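Side-chain contacts in protein CbbY (Rhodobacter sphaeroides, PDB 4UAS), which selectively dephosphorylates xylulose-1,5-bisphosphate, a potent rubisco inhibitor, with the help of a magnesium ion: residues A[4-9]-A[162-167]; A[155-160]-A[171-176]; A[25-30]-A[75-80]; A[81-86]-A[125-130]. All coordinates share one frame; numbering follows the deposited sequence. Where two conformers were deposited one is given.

Contact 1: residues A[4-9]-A[162-167]. With MG (magnesium ion), chain D; PO4 (phosphate ion), chain C.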
loop_
_atom_site.group_PDB
_atom_site.type_symbol
_atom_site.label_atom_id
_atom_site.label_comp_id
_atom_site.label_asym_id
_atom_site.label_seq_id
_atom_site.Cartn_x
_atom_site.Cartn_y
_atom_site.Cartn_z
ATOM N N ALA A 4 -12.912 13.787 0.133
ATOM C CA ALA A 4 -11.659 13.155 -0.308
ATOM C C ALA A 4 -11.723 11.673 0.053
ATOM O O ALA A 4 -12.246 11.311 1.073
ATOM C CB ALA A 4 -10.399 13.807 0.306
ATOM N N ILE A 5 -11.053 10.869 -0.788
ATOM C CA ILE A 5 -10.791 9.463 -0.512
ATOM C C ILE A 5 -9.314 9.248 -0.561
ATOM O O ILE A 5 -8.644 9.647 -1.521
ATOM C CB ILE A 5 -11.511 8.534 -1.546
ATOM C CG1 ILE A 5 -12.980 8.885 -1.735
ATOM C CG2 ILE A 5 -11.318 7.102 -1.143
ATOM C CD1 ILE A 5 -13.630 8.247 -2.953
ATOM N N LEU A 6 -8.844 8.553 0.474
ATOM C CA LEU A 6 -7.414 8.237 0.639
ATOM C C LEU A 6 -7.245 6.724 0.486
ATOM O O LEU A 6 -7.867 5.956 1.219
ATOM C CB LEU A 6 -6.896 8.740 1.967
ATOM C CG LEU A 6 -6.937 10.241 2.122
ATOM C CD1 LEU A 6 -8.249 10.741 2.635
ATOM C CD2 LEU A 6 -5.836 10.721 3.074
ATOM N N PHE A 7 -6.450 6.314 -0.461
ATOM C CA PHE A 7 -6.202 4.916 -0.777
ATOM C C PHE A 7 -4.851 4.428 -0.326
ATOM O O PHE A 7 -3.827 4.972 -0.672
ATOM C CB PHE A 7 -6.238 4.680 -2.283
ATOM C CG PHE A 7 -7.587 4.930 -2.921
ATOM C CD1 PHE A 7 -8.465 3.877 -3.168
ATOM C CD2 PHE A 7 -7.962 6.199 -3.320
ATOM C CE1 PHE A 7 -9.686 4.114 -3.826
ATOM C CE2 PHE A 7 -9.191 6.415 -3.903
ATOM C CZ PHE A 7 -10.023 5.384 -4.177
ATOM N N ASP A 8 -4.856 3.316 0.439
ATOM C CA ASP A 8 -3.726 2.468 0.553
ATOM C C ASP A 8 -3.369 1.915 -0.840
ATOM O O ASP A 8 -4.214 1.881 -1.717
ATOM C CB ASP A 8 -4.089 1.341 1.501
ATOM C CG ASP A 8 -3.005 0.377 1.779
ATOM O OD1 ASP A 8 -1.881 0.845 2.109
ATOM O OD2 ASP A 8 -3.153 -0.839 1.543
ATOM N N VAL A 9 -2.147 1.426 -0.998
ATOM C CA VAL A 9 -1.724 0.830 -2.255
ATOM C C VAL A 9 -1.681 -0.699 -2.219
ATOM O O VAL A 9 -2.506 -1.375 -2.819
ATOM C CB VAL A 9 -0.386 1.445 -2.788
ATOM C CG1 VAL A 9 0.098 0.725 -4.031
ATOM C CG2 VAL A 9 -0.572 2.917 -3.047
ATOM N N ARG A 162 -3.063 17.043 5.088
ATOM C CA ARG A 162 -2.564 18.398 5.036
ATOM C C ARG A 162 -2.471 18.859 3.590
ATOM O O ARG A 162 -2.836 19.992 3.230
ATOM C CB ARG A 162 -1.250 18.555 5.795
ATOM C CG ARG A 162 -0.856 20.056 5.851
ATOM C CD ARG A 162 0.315 20.400 6.667
ATOM N NE ARG A 162 1.314 19.605 6.312
ATOM C CZ ARG A 162 1.821 18.470 6.948
ATOM N NH1 ARG A 162 1.602 17.968 8.159
ATOM N NH2 ARG A 162 2.673 17.885 6.264
ATOM N N GLU A 163 -1.928 18.024 2.720
ATOM C CA GLU A 163 -1.788 18.367 1.309
ATOM C C GLU A 163 -3.126 18.483 0.618
ATOM O O GLU A 163 -3.299 19.357 -0.223
ATOM C CB GLU A 163 -0.885 17.374 0.585
ATOM C CG GLU A 163 0.545 17.474 1.044
ATOM C CD GLU A 163 1.582 16.822 0.206
ATOM O OE1 GLU A 163 2.203 17.559 -0.576
ATOM O OE2 GLU A 163 1.746 15.637 0.347
ATOM N N LEU A 164 -4.092 17.628 0.958
ATOM C CA LEU A 164 -5.430 17.717 0.419
ATOM C C LEU A 164 -6.160 18.936 0.894
ATOM O O LEU A 164 -7.059 19.433 0.164
ATOM C CB LEU A 164 -6.267 16.491 0.838
ATOM C CG LEU A 164 -5.979 15.185 0.114
ATOM C CD1 LEU A 164 -6.578 14.016 0.905
ATOM C CD2 LEU A 164 -6.506 15.179 -1.346
ATOM N N ASP A 165 -5.824 19.382 2.103
ATOM C CA ASP A 165 -6.502 20.448 2.790
ATOM C C ASP A 165 -7.976 20.075 2.961
ATOM O O ASP A 165 -8.881 20.902 2.683
ATOM C CB ASP A 165 -6.296 21.813 2.104
ATOM C CG ASP A 165 -6.750 22.942 3.005
ATOM O OD1 ASP A 165 -6.504 22.869 4.268
ATOM O OD2 ASP A 165 -7.265 23.956 2.456
ATOM N N VAL A 166 -8.240 18.877 3.476
ATOM C CA VAL A 166 -9.620 18.382 3.773
ATOM C C VAL A 166 -9.521 17.915 5.215
ATOM O O VAL A 166 -8.583 17.169 5.560
ATOM C CB VAL A 166 -10.026 17.233 2.826
ATOM C CG1 VAL A 166 -11.350 16.648 3.211
ATOM C CG2 VAL A 166 -10.120 17.710 1.358
ATOM N N PRO A 167 -10.515 18.290 6.058
ATOM C CA PRO A 167 -10.508 17.813 7.459
ATOM C C PRO A 167 -10.807 16.300 7.420
ATOM O O PRO A 167 -11.603 15.828 6.595
ATOM C CB PRO A 167 -11.616 18.593 8.138
ATOM C CG PRO A 167 -12.306 19.352 7.103
ATOM C CD PRO A 167 -11.613 19.234 5.801
HETATM MG MG MG D . -1.895 -2.345 2.324
HETATM P P PO4 C . 0.892 -0.110 1.713
HETATM O O1 PO4 C . 1.097 0.908 2.908
HETATM O O2 PO4 C . 2.277 -0.850 1.499
HETATM O O3 PO4 C . 0.517 0.483 0.366
HETATM O O4 PO4 C . -0.119 -1.241 2.106
HETATM O O HOH W 1 -1.067 -4.006 3.055
HETATM O O HOH W 2 -2.106 -1.497 4.361
#
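Asp8 OD2 is gripped by the magnesium ion at 2.1 Å and by a hydrogen bond with Thr12 OG1, beyond the C-terminal end of strand 4-7, whose Ala4 and Leu6 pack against Leu164 and Val166. Asp8 is the probable nucleophile of this HAD-family phosphatase, and the carboxylate's other oxygen, OD1, is salt-bridged to Lys151. The metal also takes phosphate O4 at 2.1 Å, while Val9 N donates to phosphate O3 over 3.1 Å, a bent bond with an N-H...O angle of 138°. The contact itself is apolar, and most of it converges on one methyl. Leu164 CD1 lies 3.9 Å from Ala4 CB and 4.0 Å from Leu6 CG, lodged at the branch of Leu6 with CD1 and CD2 almost equally near. The Leu6 and Leu164 side chains run alongside one another, pointing opposite ways. Val166 follows the helix end; with CG1 anti to the backbone N (chi1 174°), both its methyls lie near Ala4 CB, CG2 at 4.1 Å. Strand 4-7 runs in the parallel sheet between strands 110-114 and 171-175; helix 155-164 covers its Ala4 and Leu6 face, whereas Ile5 and Phe7 pack on helix 97-107.

Contact 2: residues A[155-160]-A[171-176]. With MG (magnesium ion), chain D.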
loop_
_atom_site.group_PDB
_atom_site.type_symbol
_atom_site.label_atom_id
_atom_site.label_comp_id
_atom_site.label_asym_id
_atom_site.label_seq_id
_atom_site.Cartn_x
_atom_site.Cartn_y
_atom_site.Cartn_z
ATOM N N ASP A 155 1.218 9.115 10.587
ATOM C CA ASP A 155 1.849 10.282 9.972
ATOM C C ASP A 155 1.651 10.380 8.461
ATOM O O ASP A 155 1.496 11.492 7.968
ATOM C CB ASP A 155 3.288 10.343 10.391
ATOM C CG ASP A 155 3.425 10.753 11.907
ATOM O OD1 ASP A 155 2.383 11.197 12.500
ATOM O OD2 ASP A 155 4.536 10.708 12.426
ATOM N N ILE A 156 1.670 9.287 7.709
ATOM C CA ILE A 156 1.524 9.379 6.279
ATOM C C ILE A 156 0.108 9.887 5.914
ATOM O O ILE A 156 -0.066 10.616 4.928
ATOM C CB ILE A 156 1.825 8.028 5.603
ATOM C CG1 ILE A 156 2.101 8.201 4.114
ATOM C CG2 ILE A 156 0.800 6.963 5.918
ATOM C CD1 ILE A 156 3.362 9.015 3.799
ATOM N N TYR A 157 -0.919 9.485 6.667
ATOM C CA TYR A 157 -2.256 10.002 6.479
ATOM C C TYR A 157 -2.380 11.451 6.851
ATOM O O TYR A 157 -3.059 12.234 6.188
ATOM C CB TYR A 157 -3.294 9.150 7.226
ATOM C CG TYR A 157 -3.686 7.850 6.534
ATOM C CD1 TYR A 157 -3.283 6.618 6.968
ATOM C CD2 TYR A 157 -4.520 7.902 5.433
ATOM C CE1 TYR A 157 -3.694 5.448 6.320
ATOM C CE2 TYR A 157 -4.937 6.771 4.786
ATOM C CZ TYR A 157 -4.513 5.540 5.205
ATOM O OH TYR A 157 -4.977 4.430 4.570
ATOM N N ARG A 158 -1.731 11.852 7.952
ATOM C CA ARG A 158 -1.691 13.279 8.319
ATOM C C ARG A 158 -1.047 14.123 7.244
ATOM O O ARG A 158 -1.537 15.230 6.956
ATOM C CB ARG A 158 -0.980 13.439 9.649
ATOM C CG ARG A 158 -1.727 12.796 10.811
ATOM C CD ARG A 158 -0.974 12.840 12.118
ATOM N NE ARG A 158 -1.764 12.269 13.190
ATOM C CZ ARG A 158 -1.324 11.513 14.165
ATOM N NH1 ARG A 158 -0.039 11.135 14.260
ATOM N NH2 ARG A 158 -2.202 11.116 15.058
ATOM N N LEU A 159 0.009 13.622 6.632
ATOM C CA LEU A 159 0.655 14.337 5.511
ATOM C C LEU A 159 -0.336 14.492 4.372
ATOM O O LEU A 159 -0.539 15.581 3.833
ATOM C CB LEU A 159 1.905 13.563 5.089
ATOM C CG LEU A 159 2.513 13.980 3.758
ATOM C CD1 LEU A 159 2.866 15.415 3.675
ATOM C CD2 LEU A 159 3.626 13.039 3.357
ATOM N N ALA A 160 -0.972 13.379 3.952
ATOM C CA ALA A 160 -1.887 13.417 2.848
ATOM C C ALA A 160 -3.017 14.392 3.108
ATOM O O ALA A 160 -3.434 15.138 2.196
ATOM C CB ALA A 160 -2.426 12.016 2.593
ATOM N N ALA A 171 -13.434 12.975 5.055
ATOM C CA ALA A 171 -12.653 12.069 4.213
ATOM C C ALA A 171 -12.857 10.657 4.682
ATOM O O ALA A 171 -13.479 10.399 5.706
ATOM C CB ALA A 171 -11.213 12.504 4.218
ATOM N N VAL A 172 -12.299 9.714 3.921
ATOM C CA VAL A 172 -12.430 8.288 4.240
ATOM C C VAL A 172 -11.178 7.639 3.640
ATOM O O VAL A 172 -10.687 8.043 2.606
ATOM C CB VAL A 172 -13.729 7.696 3.697
ATOM C CG1 VAL A 172 -13.758 7.819 2.200
ATOM C CG2 VAL A 172 -13.991 6.300 4.202
ATOM N N ALA A 173 -10.717 6.552 4.300
ATOM C CA ALA A 173 -9.616 5.729 3.845
ATOM C C ALA A 173 -10.082 4.334 3.466
ATOM O O ALA A 173 -10.973 3.779 4.114
ATOM C CB ALA A 173 -8.561 5.587 4.940
ATOM N N LEU A 174 -9.440 3.782 2.444
ATOM C CA LEU A 174 -9.589 2.354 2.060
ATOM C C LEU A 174 -8.280 1.659 2.339
ATOM O O LEU A 174 -7.196 2.106 1.952
ATOM C CB LEU A 174 -9.926 2.176 0.603
ATOM C CG LEU A 174 -11.373 2.317 0.210
ATOM C CD1 LEU A 174 -11.946 3.618 0.528
ATOM C CD2 LEU A 174 -11.560 1.942 -1.223
ATOM N N GLU A 175 -8.368 0.542 3.077
ATOM C CA GLU A 175 -7.216 -0.207 3.580
ATOM C C GLU A 175 -7.475 -1.701 3.483
ATOM O O GLU A 175 -8.586 -2.171 3.298
ATOM C CB GLU A 175 -6.955 0.149 5.057
ATOM C CG GLU A 175 -6.073 1.388 5.205
ATOM C CD GLU A 175 -4.623 1.139 4.886
ATOM O OE1 GLU A 175 -4.284 -0.047 4.587
ATOM O OE2 GLU A 175 -3.853 2.123 4.955
ATOM N N ASP A 176 -6.378 -2.497 3.643
ATOM C CA ASP A 176 -6.425 -3.917 3.617
ATOM C C ASP A 176 -5.812 -4.581 4.822
ATOM O O ASP A 176 -5.897 -5.817 4.925
ATOM C CB ASP A 176 -5.763 -4.518 2.368
ATOM C CG ASP A 176 -4.250 -4.419 2.481
ATOM O OD1 ASP A 176 -3.806 -3.280 2.693
ATOM O OD2 ASP A 176 -3.505 -5.410 2.347
HETATM MG MG MG D . -1.895 -2.345 2.324
HETATM O O HOH W 2 -2.106 -1.497 4.361
HETATM O O HOH W 1 -1.067 -4.006 3.055
#
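Tyr157 reaches from helix 155-164 to Ala173 and Glu175 on strand 171-175 of the Rossmann-like HAD core. This helix belongs to the crossover that carries the chain from strand 140-142 to the parallel strand 171-175, and it runs back over the sheet, 137° from the strand direction. From CB the side chain heads for the sheet, with CG anti to the carbonyl carbon (chi1 -79°). Farther out, one rim atom, CE2, rests 3.8 Å from Ala173 CB, and on the other side of the ring CE1 comes within 3.6 Å of Glu175 OE2. At the tip, OH donates a short 2.6 Å hydrogen bond to Glu175 OE2, which lies at the ring edge, in its plane. The hydroxyl meets the anti side of the carboxylate, somewhat out of that group's own plane, and ring and carboxylate are turned 63° apart. Lys151 makes a salt bridge to the same OE2, so two partners fix this buried oxygen; because Lys151 also pairs with Asp8, it may offset the closeness of the two acids. Leu6 and alanines of helix 178-186 pack round the tyrosine. Glu175 is a second-shell residue of the metal site: its OE1 accepts from water 2 at 2.6 Å, and that water binds the magnesium ion. Asp176 N adds a weak bond to OE1. Asp176 itself is first-shell, OD1 binding magnesium at 2.2 Å while OD2 accepts a 2.9 Å hydrogen bond from water 1, another metal ligand.

Contact 3: residues A[25-30]-A[75-80]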
loop_
_atom_site.group_PDB
_atom_site.type_symbol
_atom_site.label_atom_id
_atom_site.label_comp_id
_atom_site.label_asym_id
_atom_site.label_seq_id
_atom_site.Cartn_x
_atom_site.Cartn_y
_atom_site.Cartn_z
ATOM N N ASN A 25 13.005 -12.025 -3.565
ATOM C CA ASN A 25 13.764 -13.267 -3.700
ATOM C C ASN A 25 14.665 -13.261 -4.906
ATOM O O ASN A 25 15.806 -13.749 -4.853
ATOM C CB ASN A 25 12.796 -14.459 -3.720
ATOM C CG ASN A 25 12.199 -14.715 -2.375
ATOM O OD1 ASN A 25 12.875 -14.523 -1.356
ATOM N ND2 ASN A 25 10.985 -15.215 -2.330
ATOM N N GLU A 26 14.195 -12.718 -6.042
ATOM C CA GLU A 26 15.049 -12.615 -7.218
ATOM C C GLU A 26 16.242 -11.708 -6.991
ATOM O O GLU A 26 17.309 -11.934 -7.529
ATOM C CB GLU A 26 14.188 -12.245 -8.424
ATOM C CG GLU A 26 13.249 -13.335 -8.879
ATOM C CD GLU A 26 12.480 -13.043 -10.143
ATOM O OE1 GLU A 26 12.607 -11.931 -10.696
ATOM O OE2 GLU A 26 11.724 -13.956 -10.566
ATOM N N THR A 27 16.026 -10.642 -6.231
ATOM C CA THR A 27 17.110 -9.715 -5.893
ATOM C C THR A 27 18.162 -10.433 -5.035
ATOM O O THR A 27 19.358 -10.341 -5.255
ATOM C CB THR A 27 16.559 -8.475 -5.225
ATOM O OG1 THR A 27 15.715 -7.774 -6.110
ATOM C CG2 THR A 27 17.725 -7.552 -4.818
ATOM N N PHE A 28 17.690 -11.168 -4.073
ATOM C CA PHE A 28 18.589 -11.905 -3.188
ATOM C C PHE A 28 19.430 -12.894 -4.024
ATOM O O PHE A 28 20.635 -12.993 -3.844
ATOM C CB PHE A 28 17.807 -12.666 -2.129
ATOM C CG PHE A 28 16.983 -11.782 -1.170
ATOM C CD1 PHE A 28 17.233 -10.445 -1.002
ATOM C CD2 PHE A 28 15.952 -12.367 -0.467
ATOM C CE1 PHE A 28 16.446 -9.693 -0.147
ATOM C CE2 PHE A 28 15.154 -11.633 0.363
ATOM C CZ PHE A 28 15.397 -10.274 0.538
ATOM N N ALA A 29 18.785 -13.624 -4.948
ATOM C CA ALA A 29 19.540 -14.569 -5.749
ATOM C C ALA A 29 20.574 -13.834 -6.588
ATOM O O ALA A 29 21.719 -14.313 -6.708
ATOM C CB ALA A 29 18.604 -15.385 -6.640
ATOM N N ALA A 30 20.198 -12.710 -7.196
ATOM C CA ALA A 30 21.121 -11.961 -8.013
ATOM C C ALA A 30 22.293 -11.409 -7.255
ATOM O O ALA A 30 23.408 -11.274 -7.804
ATOM C CB ALA A 30 20.372 -10.826 -8.734
ATOM N N HIS A 75 17.555 -2.613 -1.276
ATOM C CA HIS A 75 16.198 -2.124 -1.523
ATOM C C HIS A 75 16.061 -1.460 -2.869
ATOM O O HIS A 75 15.041 -1.679 -3.568
ATOM C CB HIS A 75 15.753 -1.223 -0.399
ATOM C CG HIS A 75 14.350 -0.736 -0.497
ATOM N ND1 HIS A 75 14.054 0.610 -0.640
ATOM C CD2 HIS A 75 13.174 -1.386 -0.507
ATOM C CE1 HIS A 75 12.751 0.759 -0.777
ATOM N NE2 HIS A 75 12.181 -0.435 -0.693
ATOM N N ARG A 76 17.048 -0.650 -3.268
ATOM C CA ARG A 76 16.997 -0.032 -4.600
ATOM C C ARG A 76 16.946 -1.090 -5.695
ATOM O O ARG A 76 16.163 -0.992 -6.641
ATOM C CB ARG A 76 18.213 0.902 -4.795
ATOM C CG ARG A 76 18.325 1.572 -6.150
ATOM C CD ARG A 76 19.547 2.522 -6.321
ATOM N NE ARG A 76 20.486 2.532 -5.177
ATOM C CZ ARG A 76 20.251 3.137 -3.997
ATOM N NH1 ARG A 76 21.171 3.102 -3.020
ATOM N NH2 ARG A 76 19.090 3.778 -3.768
ATOM N N ALA A 77 17.793 -2.115 -5.585
ATOM C CA ALA A 77 17.809 -3.168 -6.577
ATOM C C ALA A 77 16.443 -3.910 -6.627
ATOM O O ALA A 77 15.930 -4.221 -7.684
ATOM C CB ALA A 77 18.939 -4.133 -6.263
ATOM N N LYS A 78 15.890 -4.153 -5.462
ATOM C CA LYS A 78 14.599 -4.836 -5.395
ATOM C C LYS A 78 13.478 -3.962 -5.960
ATOM O O LYS A 78 12.584 -4.485 -6.635
ATOM C CB LYS A 78 14.301 -5.241 -3.951
ATOM C CG LYS A 78 12.894 -5.835 -3.733
ATOM C CD LYS A 78 11.870 -4.768 -3.287
ATOM C CE LYS A 78 10.445 -5.250 -3.422
ATOM N NZ LYS A 78 9.481 -4.270 -2.936
ATOM N N THR A 79 13.550 -2.634 -5.750
ATOM C CA THR A 79 12.583 -1.727 -6.320
ATOM C C THR A 79 12.630 -1.731 -7.814
ATOM O O THR A 79 11.599 -1.811 -8.478
ATOM C CB THR A 79 12.750 -0.325 -5.715
ATOM O OG1 THR A 79 12.551 -0.387 -4.325
ATOM C CG2 THR A 79 11.779 0.688 -6.345
ATOM N N GLU A 80 13.843 -1.648 -8.363
ATOM C CA GLU A 80 14.015 -1.720 -9.810
ATOM C C GLU A 80 13.396 -3.007 -10.357
ATOM O O GLU A 80 12.726 -3.007 -11.405
ATOM C CB GLU A 80 15.473 -1.623 -10.153
ATOM C CG GLU A 80 16.074 -0.235 -9.850
ATOM C CD GLU A 80 17.575 -0.191 -9.962
ATOM O OE1 GLU A 80 18.205 -1.250 -10.261
ATOM O OE2 GLU A 80 18.137 0.894 -9.719
#
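Thr27 meets helix 71-87 with both branches of its side chain, one laid on the backbone of Lys78 and the other on Ala77. OG1 sits 3.2 Å from Lys78 CA and 3.6 Å from Lys78 CB, while CG2 touches Ala77 CB at 3.9 Å. The helices come close here, 5.5 Å between Thr27 CA and Lys78 CA, consistent with the small Thr27 and Ala77 and with a lysine that turns aside. The hydroxyl is placed by its own helix: OG1 lies beside the backbone N (chi1 -63°) and is hydrogen-bonded to Ala23 O, one turn back, which satisfies it although it makes no polar bond across the contact. An alanine here would lack both OG1 and CG2, and is likely to open a gap against Ala77 and the backbone of Lys78. The Lys78 side chain runs roughly perpendicular to that of Thr27 and turns off at chi2 (-94°) toward His20. Its NZ is hydrogen-bonded with His20 ND1, and the lysine also makes a cation-pi contact with Phe24, so helix 17-31 holds it at both root and tip. Farther out, Thr79 OG1 donates to His75 O at 2.9 Å from above the carbonyl plane, and the same oxygen takes Thr79 N. This hydroxyl also stands 3.6 Å above one face of the His75 ring, off toward the rim. His75, Arg76, Ala77 and Lys78 all belong to the substrate-binding site, and the packing of these two helices is that of the helical cap domain of HAD phosphatases, which closes over the catalytic core.

Contact 4: residues A[81-86]-A[125-130]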
loop_
_atom_site.group_PDB
_atom_site.type_symbol
_atom_site.label_atom_id
_atom_site.label_comp_id
_atom_site.label_asym_id
_atom_site.label_seq_id
_atom_site.Cartn_x
_atom_site.Cartn_y
_atom_site.Cartn_z
ATOM N N ARG A 81 13.605 -4.136 -9.665
ATOM C CA ARG A 81 13.042 -5.406 -10.126
ATOM C C ARG A 81 11.512 -5.388 -10.059
ATOM O O ARG A 81 10.870 -5.856 -10.999
ATOM C CB ARG A 81 13.627 -6.612 -9.374
ATOM C CG ARG A 81 15.073 -6.974 -9.683
ATOM C CD ARG A 81 15.594 -8.256 -9.027
ATOM N NE ARG A 81 16.915 -8.572 -9.509
ATOM C CZ ARG A 81 17.158 -9.436 -10.506
ATOM N NH1 ARG A 81 18.410 -9.656 -10.899
ATOM N NH2 ARG A 81 16.177 -10.136 -11.082
ATOM N N PHE A 82 10.957 -4.875 -8.972
ATOM C CA PHE A 82 9.500 -4.772 -8.875
ATOM C C PHE A 82 8.912 -3.910 -9.995
ATOM O O PHE A 82 7.899 -4.267 -10.592
ATOM C CB PHE A 82 9.117 -4.193 -7.530
ATOM C CG PHE A 82 7.622 -4.062 -7.329
ATOM C CD1 PHE A 82 6.854 -5.158 -6.933
ATOM C CD2 PHE A 82 6.970 -2.883 -7.580
ATOM C CE1 PHE A 82 5.541 -5.029 -6.739
ATOM C CE2 PHE A 82 5.659 -2.766 -7.398
ATOM C CZ PHE A 82 4.918 -3.817 -6.988
ATOM N N VAL A 83 9.534 -2.755 -10.248
ATOM C CA VAL A 83 9.068 -1.888 -11.305
ATOM C C VAL A 83 9.034 -2.625 -12.662
ATOM O O VAL A 83 8.097 -2.499 -13.436
ATOM C CB VAL A 83 9.928 -0.609 -11.330
ATOM C CG1 VAL A 83 9.718 0.224 -12.626
ATOM C CG2 VAL A 83 9.653 0.245 -10.107
ATOM N N ALA A 84 10.096 -3.393 -12.948
ATOM C CA ALA A 84 10.162 -4.144 -14.199
ATOM C C ALA A 84 9.077 -5.227 -14.236
ATOM O O ALA A 84 8.387 -5.406 -15.251
ATOM C CB ALA A 84 11.525 -4.767 -14.426
ATOM N N LEU A 85 8.880 -5.920 -13.107
ATOM C CA LEU A 85 7.854 -6.972 -13.063
ATOM C C LEU A 85 6.459 -6.405 -13.247
ATOM O O LEU A 85 5.629 -7.001 -13.941
ATOM C CB LEU A 85 7.970 -7.783 -11.783
ATOM C CG LEU A 85 9.158 -8.737 -11.605
ATOM C CD1 LEU A 85 9.312 -9.179 -10.149
ATOM C CD2 LEU A 85 9.003 -9.906 -12.538
ATOM N N MET A 86 6.196 -5.249 -12.642
ATOM C CA MET A 86 4.949 -4.584 -12.801
ATOM C C MET A 86 4.657 -4.253 -14.249
ATOM O O MET A 86 3.494 -4.375 -14.686
ATOM C CB MET A 86 4.948 -3.338 -11.932
ATOM C CG MET A 86 3.660 -2.572 -11.979
ATOM S SD MET A 86 2.172 -3.428 -11.423
ATOM C CE MET A 86 2.618 -3.676 -9.805
ATOM N N LEU A 125 2.676 0.936 -10.716
ATOM C CA LEU A 125 1.334 0.447 -10.632
ATOM C C LEU A 125 0.325 1.265 -11.402
ATOM O O LEU A 125 -0.512 0.736 -12.106
ATOM C CB LEU A 125 0.923 0.305 -9.153
ATOM C CG LEU A 125 -0.495 -0.237 -8.930
ATOM C CD1 LEU A 125 -0.577 -0.817 -7.492
ATOM C CD2 LEU A 125 -1.536 0.881 -8.869
ATOM N N CYS A 126 0.427 2.572 -11.327
ATOM C CA CYS A 126 -0.488 3.415 -12.058
ATOM C C CYS A 126 -0.300 3.319 -13.568
ATOM O O CYS A 126 -1.294 3.186 -14.293
ATOM C CB CYS A 126 -0.399 4.862 -11.595
ATOM S SG CYS A 126 -1.015 5.124 -9.941
ATOM N N ARG A 127 0.972 3.223 -14.051
ATOM C CA ARG A 127 1.188 3.051 -15.475
ATOM C C ARG A 127 0.510 1.747 -15.935
ATOM O O ARG A 127 -0.147 1.718 -17.000
ATOM C CB ARG A 127 2.657 3.108 -15.832
ATOM C CG ARG A 127 3.278 4.461 -15.737
ATOM C CD ARG A 127 4.669 4.422 -16.388
ATOM N NE ARG A 127 5.584 3.428 -15.730
ATOM C CZ ARG A 127 6.375 3.690 -14.660
ATOM N NH1 ARG A 127 6.367 4.896 -14.114
ATOM N NH2 ARG A 127 7.174 2.765 -14.119
ATOM N N ALA A 128 0.725 0.656 -15.220
ATOM C CA ALA A 128 0.275 -0.676 -15.648
ATOM C C ALA A 128 -1.227 -0.826 -15.497
ATOM O O ALA A 128 -1.894 -1.419 -16.366
ATOM C CB ALA A 128 1.020 -1.742 -14.898
ATOM N N CYS A 129 -1.771 -0.319 -14.403
ATOM C CA CYS A 129 -3.149 -0.667 -14.003
ATOM C C CYS A 129 -4.160 0.399 -14.346
ATOM O O CYS A 129 -5.339 0.033 -14.556
ATOM C CB CYS A 129 -3.218 -0.961 -12.498
ATOM S SG CYS A 129 -2.226 -2.310 -11.957
ATOM N N PHE A 130 -3.767 1.667 -14.346
ATOM C CA PHE A 130 -4.635 2.755 -14.661
ATOM C C PHE A 130 -4.367 3.284 -16.073
ATOM O O PHE A 130 -5.213 3.991 -16.616
ATOM C CB PHE A 130 -4.598 3.900 -13.650
ATOM C CG PHE A 130 -5.189 3.632 -12.272
ATOM C CD1 PHE A 130 -6.582 3.740 -12.079
ATOM C CD2 PHE A 130 -4.426 3.389 -11.196
ATOM C CE1 PHE A 130 -7.124 3.528 -10.877
ATOM C CE2 PHE A 130 -4.979 3.210 -9.990
ATOM C CZ PHE A 130 -6.307 3.287 -9.817
HETATM O O HOH W 3 7.042 -0.143 -14.599
#
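Met86, Leu125 and Ala128 carry most of this helix-helix packing, in which the end of helix 71-87, from the helical cap, lies beside helix 119-129 of the HAD core. The short segments run nearly parallel, 11° apart, with 9.9 Å between their axes. Met86 extends toward its neighbour with CG anti to the backbone N (chi1 -178°), then bends at both following torsions and curls against the helix surface. Its CG lies 3.9 Å from Leu125 N, SD is 4.0 Å from both Leu125 CA and Ala128 CB, and CE reaches Leu125 CB. Ala128 fits beside the root of the methionine, its CB 3.6 Å from Met86 O. A serine in place of Met86 would end short of the sulfur and methyl, and would probably leave a gap over Leu125 and Ala128. Beyond this contact, Leu125 packs on Val9, the residue after the probable nucleophile Asp8. At the more exposed margin Val83 CG1 touches the edge of the Arg127 guanidinium, 3.9 Å from NH2. Water 3 lies at that edge too, accepting from Arg127 NH2 at 3.0 Å and donating to Val83 O at 2.8 Å.

In the fold
Contacts 1 and 2 lie in the core, centres about 6 Å apart; they share helix 155-164, use the neighbouring strands 4-7 and 171-175, and reach the magnesium ion. Contacts 3 and 4, centres about 15 Å apart, share helix 71-87, which takes the cap packing at 25-30 across to the core helix 119-129. Contact 3 has its centre about 31 Å from that of contact 1, across the chain's centre, whereas contact 4 touches contact 1 where Leu125 meets Val9. Along the chain contacts 3, 4 and 2 close in turn; the segments of contact 1 enclose the first two and alternate with those of contact 2. Cap and metal site are thus linked, consistent with a substrate pocket between them.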